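Local structure of peroxisomal acyl-coenzyme A oxidase 1 (Arabidopsis thaliana, 1W07) at residues E161-T166 with F244-I249; G177-V182 with I220-I225. The protein catalyses the FAD-dependent desaturation of long- and medium-chain acyl-CoAs to 2-trans-enoyl-CoAs in peroxisomal beta-oxidation, passing the electrons to oxygen to give hydrogen peroxide. The protein carries 1 engineered substitution. All coordinates share one frame; numbering follows the deposited sequence.

Interaction 1. Residues E161-T166 with F244-I249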
loop_
_atom_site.group_PDB
_atom_site.type_symbol
_atom_site.label_atom_id
_atom_site.label_comp_id
_atom_site.label_asym_id
_atom_site.label_seq_id
_atom_site.Cartn_x
_atom_site.Cartn_y
_atom_site.Cartn_z
ATOM N N GLU B 161 23.873 -7.845 42.040
ATOM C CA GLU B 161 22.983 -7.117 41.141
ATOM C C GLU B 161 23.448 -7.198 39.691
ATOM O O GLU B 161 24.613 -7.465 39.408
ATOM C CB GLU B 161 22.915 -5.639 41.539
ATOM C CG GLU B 161 22.419 -5.360 42.946
ATOM C CD GLU B 161 22.298 -3.874 43.223
ATOM O OE1 GLU B 161 23.331 -3.171 43.199
ATOM O OE2 GLU B 161 21.164 -3.400 43.460
ATOM N N PHE B 162 22.526 -6.971 38.767
ATOM C CA PHE B 162 22.870 -6.968 37.351
ATOM C C PHE B 162 22.921 -5.516 36.907
ATOM O O PHE B 162 21.987 -4.757 37.143
ATOM C CB PHE B 162 21.824 -7.720 36.526
ATOM C CG PHE B 162 22.140 -9.171 36.327
ATOM C CD1 PHE B 162 21.366 -10.162 36.918
ATOM C CD2 PHE B 162 23.220 -9.544 35.539
ATOM C CE1 PHE B 162 21.662 -11.505 36.722
ATOM C CE2 PHE B 162 23.526 -10.873 35.337
ATOM C CZ PHE B 162 22.748 -11.860 35.927
ATOM N N VAL B 163 24.025 -5.123 36.282
ATOM C CA VAL B 163 24.167 -3.754 35.805
ATOM C C VAL B 163 23.734 -3.683 34.341
ATOM O O VAL B 163 24.457 -4.138 33.454
ATOM C CB VAL B 163 25.625 -3.272 35.913
ATOM C CG1 VAL B 163 25.749 -1.861 35.363
ATOM C CG2 VAL B 163 26.096 -3.337 37.371
ATOM N N ILE B 164 22.548 -3.125 34.094
ATOM C CA ILE B 164 22.020 -2.982 32.731
ATOM C C ILE B 164 22.536 -1.662 32.176
ATOM O O ILE B 164 22.392 -0.623 32.825
ATOM C CB ILE B 164 20.481 -2.938 32.733
ATOM C CG1 ILE B 164 19.924 -4.065 33.615
ATOM C CG2 ILE B 164 19.944 -3.038 31.300
ATOM C CD1 ILE B 164 20.298 -5.485 33.153
ATOM N N HIS B 165 23.128 -1.691 30.981
ATOM C CA HIS B 165 23.664 -0.467 30.400
ATOM C C HIS B 165 23.481 -0.355 28.887
ATOM O O HIS B 165 23.466 -1.357 28.168
ATOM C CB HIS B 165 25.157 -0.334 30.730
ATOM C CG HIS B 165 25.741 1.005 30.401
ATOM N ND1 HIS B 165 25.290 2.175 30.974
ATOM C CD2 HIS B 165 26.744 1.360 29.561
ATOM C CE1 HIS B 165 25.995 3.192 30.507
ATOM N NE2 HIS B 165 26.881 2.726 29.645
ATOM N N THR B 166 23.342 0.881 28.418
ATOM C CA THR B 166 23.182 1.169 26.991
ATOM C C THR B 166 24.519 1.719 26.494
ATOM O O THR B 166 24.789 2.920 26.604
ATOM C CB THR B 166 22.065 2.213 26.760
ATOM O OG1 THR B 166 20.842 1.742 27.352
ATOM C CG2 THR B 166 21.845 2.430 25.265
ATOM N N PHE B 244 19.601 2.886 29.449
ATOM C CA PHE B 244 19.973 2.650 30.835
ATOM C C PHE B 244 21.379 3.185 31.081
ATOM O O PHE B 244 22.296 2.892 30.314
ATOM C CB PHE B 244 19.956 1.158 31.166
ATOM C CG PHE B 244 18.735 0.437 30.685
ATOM C CD1 PHE B 244 18.659 -0.029 29.376
ATOM C CD2 PHE B 244 17.671 0.202 31.543
ATOM C CE1 PHE B 244 17.544 -0.720 28.928
ATOM C CE2 PHE B 244 16.549 -0.492 31.106
ATOM C CZ PHE B 244 16.485 -0.954 29.798
ATOM N N ASP B 245 21.550 3.984 32.132
ATOM C CA ASP B 245 22.874 4.506 32.469
ATOM C C ASP B 245 23.336 3.689 33.675
ATOM O O ASP B 245 23.199 4.118 34.816
ATOM C CB ASP B 245 22.818 5.993 32.840
ATOM C CG ASP B 245 24.206 6.600 33.023
ATOM O OD1 ASP B 245 25.176 5.822 33.099
ATOM O OD2 ASP B 245 24.334 7.844 33.087
ATOM N N HIS B 246 23.859 2.498 33.409
ATOM C CA HIS B 246 24.328 1.604 34.460
ATOM C C HIS B 246 23.253 1.353 35.520
ATOM O O HIS B 246 23.501 1.489 36.721
ATOM C CB HIS B 246 25.590 2.184 35.108
ATOM C CG HIS B 246 26.724 2.368 34.148
ATOM N ND1 HIS B 246 27.388 1.306 33.571
ATOM C CD2 HIS B 246 27.289 3.487 33.640
ATOM C CE1 HIS B 246 28.310 1.766 32.744
ATOM N NE2 HIS B 246 28.272 3.085 32.769
ATOM N N VAL B 247 22.060 0.984 35.066
ATOM C CA VAL B 247 20.955 0.691 35.969
ATOM C C VAL B 247 21.238 -0.629 36.678
ATOM O O VAL B 247 21.778 -1.559 36.078
ATOM C CB VAL B 247 19.612 0.583 35.196
ATOM C CG1 VAL B 247 18.520 0.038 36.108
ATOM C CG2 VAL B 247 19.213 1.948 34.669
ATOM N N ARG B 248 20.867 -0.706 37.951
ATOM C CA ARG B 248 21.100 -1.903 38.744
ATOM C C ARG B 248 19.818 -2.614 39.169
ATOM O O ARG B 248 18.854 -1.990 39.614
ATOM C CB ARG B 248 21.938 -1.547 39.983
ATOM C CG ARG B 248 23.402 -1.210 39.690
ATOM C CD ARG B 248 24.137 -0.720 40.943
ATOM N NE ARG B 248 25.570 -0.555 40.701
ATOM C CZ ARG B 248 26.467 -1.535 40.783
ATOM N NH1 ARG B 248 26.088 -2.761 41.117
ATOM N NH2 ARG B 248 27.740 -1.295 40.506
ATOM N N ILE B 249 19.816 -3.934 39.032
ATOM C CA ILE B 249 18.653 -4.721 39.413
ATOM C C ILE B 249 19.116 -5.973 40.145
ATOM O O ILE B 249 20.225 -6.454 39.923
ATOM C CB ILE B 249 17.836 -5.176 38.185
ATOM C CG1 ILE B 249 18.719 -6.057 37.293
ATOM C CG2 ILE B 249 17.303 -3.965 37.427
ATOM C CD1 ILE B 249 17.953 -6.825 36.236
#
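The imidazoles of His165 and His246 lie face to face, centroids 3.5 Å apart and planes only 7° from parallel; His246 CE1 sits above the centre of the His165 ring, and Val163 CG1 meets the edge of the His246 ring. His165 CG lies anti to the main-chain nitrogen, beside the carbonyl carbon, which carries ND1 to the turn of the opposite segment, where it accepts a bond from His246 N at 2.8 Å, the donor 17° out of the ring plane. A leucine here would probably leave the backbone N of His246 without its acceptor and the His246 imidazole without a ring to stack on. On the other side of the sheet, the Phe244 ring takes Ile164 CG2 over the centre of one face, a CH-pi contact 3.8 Å from the centroid. Thr166 OG1 lies near the edge of that ring and accepts a nearly straight bond from Phe244 N (2.7 Å, 173°), a job for a small hydroxyl residue. Val163 CG2 packs on one face of the Arg248 guanidinium, whose NH1 has its main salt-bridge partner in Asp156 OD2 of strand 152-156 and a second, long and weak one in Glu161 OE1 (3.5 Å). Between the ends, antiparallel pairing joins the backbones: Phe162 N to Ile249 O and Ile164 N to Val247 O are both 2.6 Å. Beta-branched Ile164, Val247 and Ile249 suit the extended chain and turn their carbons to the buried face. There Phe204 and Val206 of strand 197-207 pack on Ile249, while strand 152-156 pairs with the other edge of strand 161-165 in the beta-rich middle domain.

Interaction 2. Residues G177-V182 with I220-I225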
loop_
_atom_site.group_PDB
_atom_site.type_symbol
_atom_site.label_atom_id
_atom_site.label_comp_id
_atom_site.label_asym_id
_atom_site.label_seq_id
_atom_site.Cartn_x
_atom_site.Cartn_y
_atom_site.Cartn_z
ATOM N N GLY B 177 5.975 -1.370 22.381
ATOM C CA GLY B 177 4.647 -0.831 22.640
ATOM C C GLY B 177 4.397 -0.753 24.141
ATOM O O GLY B 177 4.756 -1.679 24.868
ATOM N N GLY B 178 3.804 0.352 24.596
ATOM C CA GLY B 178 3.496 0.538 26.008
ATOM C C GLY B 178 4.661 1.022 26.852
ATOM O O GLY B 178 4.531 1.276 28.057
ATOM N N LEU B 179 5.816 1.147 26.213
ATOM C CA LEU B 179 7.024 1.604 26.881
ATOM C C LEU B 179 7.091 3.121 26.955
ATOM O O LEU B 179 7.578 3.683 27.932
ATOM C CB LEU B 179 8.245 1.095 26.117
ATOM C CG LEU B 179 9.625 1.645 26.498
ATOM C CD1 LEU B 179 9.993 1.202 27.920
ATOM C CD2 LEU B 179 10.651 1.159 25.458
ATOM N N GLY B 180 6.600 3.780 25.911
ATOM C CA GLY B 180 6.662 5.230 25.847
ATOM C C GLY B 180 6.215 6.044 27.047
ATOM O O GLY B 180 6.922 6.959 27.472
ATOM N N LYS B 181 5.044 5.734 27.586
ATOM C CA LYS B 181 4.539 6.503 28.709
ATOM C C LYS B 181 3.827 5.691 29.782
ATOM O O LYS B 181 3.667 6.167 30.905
ATOM C CB LYS B 181 3.574 7.582 28.197
ATOM C CG LYS B 181 4.203 8.601 27.235
ATOM C CD LYS B 181 5.285 9.451 27.905
ATOM C CE LYS B 181 6.101 10.223 26.870
ATOM N NZ LYS B 181 7.227 10.973 27.498
ATOM N N VAL B 182 3.440 4.456 29.470
ATOM C CA VAL B 182 2.675 3.671 30.425
ATOM C C VAL B 182 3.373 2.668 31.325
ATOM O O VAL B 182 3.238 2.743 32.546
ATOM C CB VAL B 182 1.532 2.940 29.700
ATOM C CG1 VAL B 182 0.633 2.180 30.713
ATOM C CG2 VAL B 182 0.743 3.959 28.896
ATOM N N ILE B 220 17.184 6.133 34.293
ATOM C CA ILE B 220 16.293 5.634 33.259
ATOM C C ILE B 220 15.866 6.768 32.338
ATOM O O ILE B 220 15.311 7.764 32.790
ATOM C CB ILE B 220 15.022 4.995 33.874
ATOM C CG1 ILE B 220 15.392 3.735 34.659
ATOM C CG2 ILE B 220 14.011 4.657 32.771
ATOM C CD1 ILE B 220 15.893 2.594 33.792
ATOM N N THR B 221 16.136 6.605 31.045
ATOM C CA THR B 221 15.745 7.583 30.030
ATOM C C THR B 221 14.700 6.882 29.162
ATOM O O THR B 221 15.018 5.910 28.475
ATOM C CB THR B 221 16.942 7.994 29.166
ATOM O OG1 THR B 221 17.925 8.633 29.985
ATOM C CG2 THR B 221 16.516 8.955 28.068
ATOM N N VAL B 222 13.461 7.361 29.215
ATOM C CA VAL B 222 12.374 6.752 28.451
ATOM C C VAL B 222 11.455 7.794 27.812
ATOM O O VAL B 222 11.283 8.894 28.335
ATOM C CB VAL B 222 11.534 5.796 29.354
ATOM C CG1 VAL B 222 10.905 6.578 30.511
ATOM C CG2 VAL B 222 10.463 5.092 28.534
ATOM N N GLY B 223 10.866 7.446 26.671
ATOM C CA GLY B 223 9.979 8.370 25.990
ATOM C C GLY B 223 9.334 7.708 24.788
ATOM O O GLY B 223 9.573 6.527 24.527
ATOM N N ASP B 224 8.525 8.480 24.065
ATOM C CA ASP B 224 7.821 8.008 22.877
ATOM C C ASP B 224 8.677 8.257 21.646
ATOM O O ASP B 224 9.354 9.281 21.547
ATOM C CB ASP B 224 6.467 8.733 22.780
ATOM C CG ASP B 224 5.624 8.267 21.610
ATOM O OD1 ASP B 224 5.801 8.809 20.500
ATOM O OD2 ASP B 224 4.793 7.352 21.799
ATOM N N ILE B 225 8.642 7.332 20.688
ATOM C CA ILE B 225 9.474 7.471 19.490
ATOM C C ILE B 225 8.900 8.354 18.382
ATOM O O ILE B 225 9.587 8.631 17.398
ATOM C CB ILE B 225 9.802 6.105 18.873
ATOM C CG1 ILE B 225 8.511 5.403 18.412
ATOM C CG2 ILE B 225 10.544 5.245 19.885
ATOM C CD1 ILE B 225 8.780 4.154 17.601
#
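Leu179 and Val222 cross at a slant, Leu179 CD1 resting 4.0 Å from Val222 CG2. The same methyl reaches the backbone of the loop, 3.3 Å from Leu179 O, so one branch of the valine touches both the side chain and the carbonyl of a single residue. Val222 stands with CG2 anti to its N and CG1 between N and the carbonyl carbon (chi1 61°), which turns CG2 to the loop. The leucine is long enough to span from the loop to this methyl and to Leu208 and Leu242, making a small apolar cluster. Gly180 comes in close, its CA 3.4 Å from Gly223 O in a CA-H...O contact with an angle of 147° at the hydrogen, consistent with glycine, whose bare CA can come this near the strand. The middle domain of the acyl-CoA dehydrogenase fold is built of beta strands, and here the edge strand 220-224 of a small antiparallel sheet packs against the loop that follows strand 173-174. Gly177, in the same loop, donates a hydrogen bond from its N to FAD O4. Lys181 bends at chi2 (-65°) and then runs extended past the strand: CE is 4.1 Å from Asp224 N, and NZ the same distance from Gly223 CA. Its ammonium is held by Asn639 OD1 and Ser641 O of the second subunit, and that Asn639 also accepts from Asp224 N. The Asp224 carboxylate turns elsewhere, its OD1 bound to Gly226 N and to Arg58.

Interactions 1 and 2 have centres about 17 Å apart in the same beta domain, and 177-182 with 220-225 is nested in the chain between the two segments of interaction 1. They meet at Ile220, whose CD1 is 3.5 Å from Val247 CG2 and 3.7 Å from Phe244 CD2, joining the strand of interaction 2 to the apolar face of interaction 1. Their relation to the flavin differs: Gly177 of interaction 2 binds FAD directly and Leu179 has its side chain about 7 Å from the cofactor, whereas for interaction 1 the Phe244 side chain stays about 11 Å from it. Only interaction 2 also reaches the second subunit.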